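Local coordinates for antifreeze protein (Marinomonas primoryensis, PDB 4KDW) that probably serves as one of the tandem calcium-dependent, immunoglobulin-like extender domains of a bacterial ice-binding adhesin at the cell surface, at residues A[62-67]-A[73-78]. Residues are numbered along the deposited sequence; the frame is centred on the assembly and turned at random.
Sequences DTVTLE and YTTTVD
V64 sets CG2 trans to its own carbonyl carbon, with CG1 trans to the backbone N (chi1 -172°), V77 has the same arrangement, and these two CG2 methyls meet at 3.7 Å, the side chains crossing at about a right angle. T75 turns its CG2 between its backbone N and carbonyl carbon, which brings that methyl 3.9 Å from V64 CB; its OG1 is hydrogen-bonded to S84 O. The backbones form an antiparallel ladder, strand axes 158° apart. V64-T75 and L66-Y73 are hydrogen-bonded pairs, whereas T63-T76 and T65-T74 are non-hydrogen-bonded. L66 N reaches Y73 O at 2.8 Å, nearly in line with that C=O, whereas V64 N comes to T75 O from above the carbonyl plane, although its own N-H...O is also fairly straight. Past the last pair, V77 N donates to D62 O at 2.8 Å, and T76 CA adds a CA-H...O contact to that same oxygen at 3.1 Å. On the face that carries T63, T65, T74 and T76, one water joins T65 OG1 and T74 OG1, 2.7 Å from each. The two segments belong to a beta hairpin whose second strand, 71-76, borders one sheet of the Ig-like sandwich. Strand 97-105 pairs with 63-68 on its other flank, while V64, L66, Y73 and T75 pack against strand 82-88 of the facing sheet.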
ATOM      1  N   ASP A  62      -4.134  -2.408 -11.650  1.00  6.13           N
ATOM      2  CA  ASP A  62      -5.118  -2.501 -10.556  1.00  6.21           C
ATOM      3  C   ASP A  62      -4.822  -1.444  -9.544  1.00  5.96           C
ATOM      4  O   ASP A  62      -3.699  -1.112  -9.215  1.00  5.83           O
ATOM      5  CB  ASP A  62      -5.055  -3.899  -9.877  1.00  7.18           C
ATOM      6  CG  ASP A  62      -5.632  -5.007 -10.738  1.00  8.43           C
ATOM      7  OD1 ASP A  62      -6.305  -4.745 -11.724  1.00 10.95           O
ATOM      8  OD2 ASP A  62      -5.390  -6.142 -10.231  1.00 11.81           O
ATOM      9  N   THR A  63      -5.924  -0.928  -8.972  1.00  6.52           N
ATOM     10  CA  THR A  63      -5.775   0.097  -7.950  1.00  8.25           C
ATOM     11  C   THR A  63      -5.284  -0.451  -6.631  1.00  7.16           C
ATOM     12  O   THR A  63      -5.663  -1.598  -6.225  1.00  7.76           O
ATOM     13  CB  THR A  63      -7.052   0.803  -7.738  1.00  9.93           C
ATOM     14  OG1 THR A  63      -7.950  -0.003  -7.172  1.00 14.11           O
ATOM     15  CG2 THR A  63      -7.663   1.377  -9.037  1.00 10.92           C
ATOM     16  N   VAL A  64      -4.464   0.307  -5.934  1.00  6.62           N
ATOM     17  CA  VAL A  64      -3.956  -0.005  -4.655  1.00  6.52           C
ATOM     18  C   VAL A  64      -4.373   1.133  -3.727  1.00  6.25           C
ATOM     19  O   VAL A  64      -3.981   2.275  -3.976  1.00  7.32           O
ATOM     20  CB  VAL A  64      -2.425  -0.093  -4.606  1.00  6.81           C
ATOM     21  CG1 VAL A  64      -1.894  -0.593  -3.311  1.00  8.34           C
ATOM     22  CG2 VAL A  64      -1.885  -0.951  -5.766  1.00  7.65           C
ATOM     23  N   THR A  65      -5.124   0.833  -2.668  1.00  5.74           N
ATOM     24  CA  THR A  65      -5.733   1.869  -1.790  1.00  6.71           C
ATOM     25  C   THR A  65      -5.183   1.683  -0.386  1.00  6.43           C
ATOM     26  O   THR A  65      -5.322   0.582   0.168  1.00  6.60           O
ATOM     27  CB  THR A  65      -7.228   1.696  -1.814  1.00  7.02           C
ATOM     28  OG1 THR A  65      -7.737   1.817  -3.171  1.00  8.45           O
ATOM     29  CG2 THR A  65      -7.938   2.711  -0.973  1.00  9.29           C
ATOM     30  N   LEU A  66      -4.695   2.754   0.150  1.00  6.31           N
ATOM     31  CA  LEU A  66      -4.208   2.802   1.553  1.00  6.47           C
ATOM     32  C   LEU A  66      -4.903   3.889   2.297  1.00  6.99           C
ATOM     33  O   LEU A  66      -4.772   5.038   1.894  1.00  9.30           O
ATOM     34  CB  LEU A  66      -2.753   3.068   1.630  1.00  7.61           C
ATOM     35  CG  LEU A  66      -1.718   2.027   1.139  1.00  8.65           C
ATOM     36  CD1 LEU A  66      -1.814   1.552  -0.324  1.00 10.71           C
ATOM     37  CD2 LEU A  66      -0.310   2.503   1.456  1.00  9.83           C
ATOM     38  N   GLU A  67      -5.586   3.634   3.402  1.00  6.64           N
ATOM     39  CA  GLU A  67      -6.138   4.654   4.240  0.50  6.85           C
ATOM     40  C   GLU A  67      -5.201   4.842   5.407  1.00  5.81           C
ATOM     41  O   GLU A  67      -4.999   3.898   6.162  1.00  6.58           O
ATOM     42  CB  GLU A  67      -7.545   4.271   4.663  0.50  8.61           C
ATOM     43  CG  GLU A  67      -8.202   5.462   5.300  0.50 10.72           C
ATOM     44  CD  GLU A  67      -9.521   5.200   6.022  0.50 14.22           C
ATOM     45  OE1 GLU A  67     -10.487   4.897   5.287  0.50 18.75           O
ATOM     46  OE2 GLU A  67      -9.588   5.283   7.306  0.50 17.93           O
ATOM     47  N   TYR A  73      -4.966   7.223   0.145  1.00  5.43           N
ATOM     48  CA  TYR A  73      -3.851   7.312  -0.810  1.00  5.47           C
ATOM     49  C   TYR A  73      -3.984   6.185  -1.780  1.00  5.92           C
ATOM     50  O   TYR A  73      -4.329   5.056  -1.414  1.00  7.14           O
ATOM     51  CB  TYR A  73      -2.511   7.177  -0.032  1.00  5.79           C
ATOM     52  CG  TYR A  73      -2.226   8.314   0.822  1.00  5.17           C
ATOM     53  CD1 TYR A  73      -1.580   9.412   0.298  1.00  5.30           C
ATOM     54  CD2 TYR A  73      -2.476   8.334   2.184  1.00  4.74           C
ATOM     55  CE1 TYR A  73      -1.241  10.518   1.053  1.00  5.50           C
ATOM     56  CE2 TYR A  73      -2.148   9.433   2.976  1.00  5.19           C
ATOM     57  CZ  TYR A  73      -1.528  10.530   2.405  1.00  5.14           C
ATOM     58  OH  TYR A  73      -1.082  11.559   3.185  1.00  6.43           O
ATOM     59  N   THR A  74      -3.782   6.455  -3.060  1.00  6.01           N
ATOM     60  CA  THR A  74      -4.013   5.480  -4.124  1.00  6.78           C
ATOM     61  C   THR A  74      -2.928   5.459  -5.122  1.00  6.92           C
ATOM     62  O   THR A  74      -2.389   6.537  -5.513  1.00  7.51           O
ATOM     63  CB  THR A  74      -5.336   5.759  -4.845  1.00  7.79           C
ATOM     64  OG1 THR A  74      -6.375   5.913  -3.886  1.00  8.35           O
ATOM     65  CG2 THR A  74      -5.720   4.645  -5.799  1.00  9.33           C
ATOM     66  N   THR A  75      -2.556   4.285  -5.573  1.00  6.03           N
ATOM     67  CA  THR A  75      -1.660   4.098  -6.739  1.00  6.63           C
ATOM     68  C   THR A  75      -2.189   2.938  -7.507  1.00  6.21           C
ATOM     69  O   THR A  75      -3.292   2.457  -7.353  1.00  6.22           O
ATOM     70  CB  THR A  75      -0.224   3.990  -6.237  1.00  7.20           C
ATOM     71  OG1 THR A  75       0.653   4.086  -7.413  1.00  7.65           O
ATOM     72  CG2 THR A  75       0.104   2.713  -5.459  1.00  8.00           C
ATOM     73  N   THR A  76      -1.342   2.447  -8.423  1.00  6.29           N
ATOM     74  CA  THR A  76      -1.683   1.297  -9.239  1.00  7.06           C
ATOM     75  C   THR A  76      -0.546   0.284  -9.208  1.00  5.77           C
ATOM     76  O   THR A  76       0.624   0.624  -8.990  1.00  7.03           O
ATOM     77  CB  THR A  76      -1.984   1.668 -10.697  1.00  7.56           C
ATOM     78  OG1 THR A  76      -0.888   2.379 -11.250  1.00 10.62           O
ATOM     79  CG2 THR A  76      -3.219   2.514 -10.792  1.00  8.90           C
ATOM     80  N   VAL A  77      -0.908  -0.965  -9.433  1.00  5.25           N
ATOM     81  CA  VAL A  77       0.110  -2.031  -9.541  1.00  5.41           C
ATOM     82  C   VAL A  77       0.878  -1.874 -10.858  1.00  5.92           C
ATOM     83  O   VAL A  77       0.298  -1.639 -11.919  1.00  7.03           O
ATOM     84  CB  VAL A  77      -0.525  -3.393  -9.487  1.00  5.52           C
ATOM     85  CG1 VAL A  77       0.488  -4.525  -9.659  1.00  6.93           C
ATOM     86  CG2 VAL A  77      -1.328  -3.610  -8.214  1.00  5.46           C
ATOM     87  N   ASP A  78       2.209  -1.906 -10.801  1.00  6.26           N
ATOM     88  CA  ASP A  78       3.074  -1.723 -11.980  1.00  6.96           C
ATOM     89  C   ASP A  78       3.194  -3.061 -12.670  1.00  7.32           C
ATOM     90  O   ASP A  78       2.579  -4.070 -12.363  1.00  7.67           O
ATOM     91  CB  ASP A  78       4.369  -1.070 -11.613  1.00  7.59           C
ATOM     92  CG  ASP A  78       5.371  -1.962 -10.937  1.00  8.53           C
ATOM     93  OD1 ASP A  78       5.240  -3.201 -10.916  1.00  7.64           O
ATOM     94  OD2 ASP A  78       6.399  -1.405 -10.476  1.00 12.00           O
TER
HETATM   95  O   HOH W   1      -8.568   4.278  -4.002  1.00 13.72           O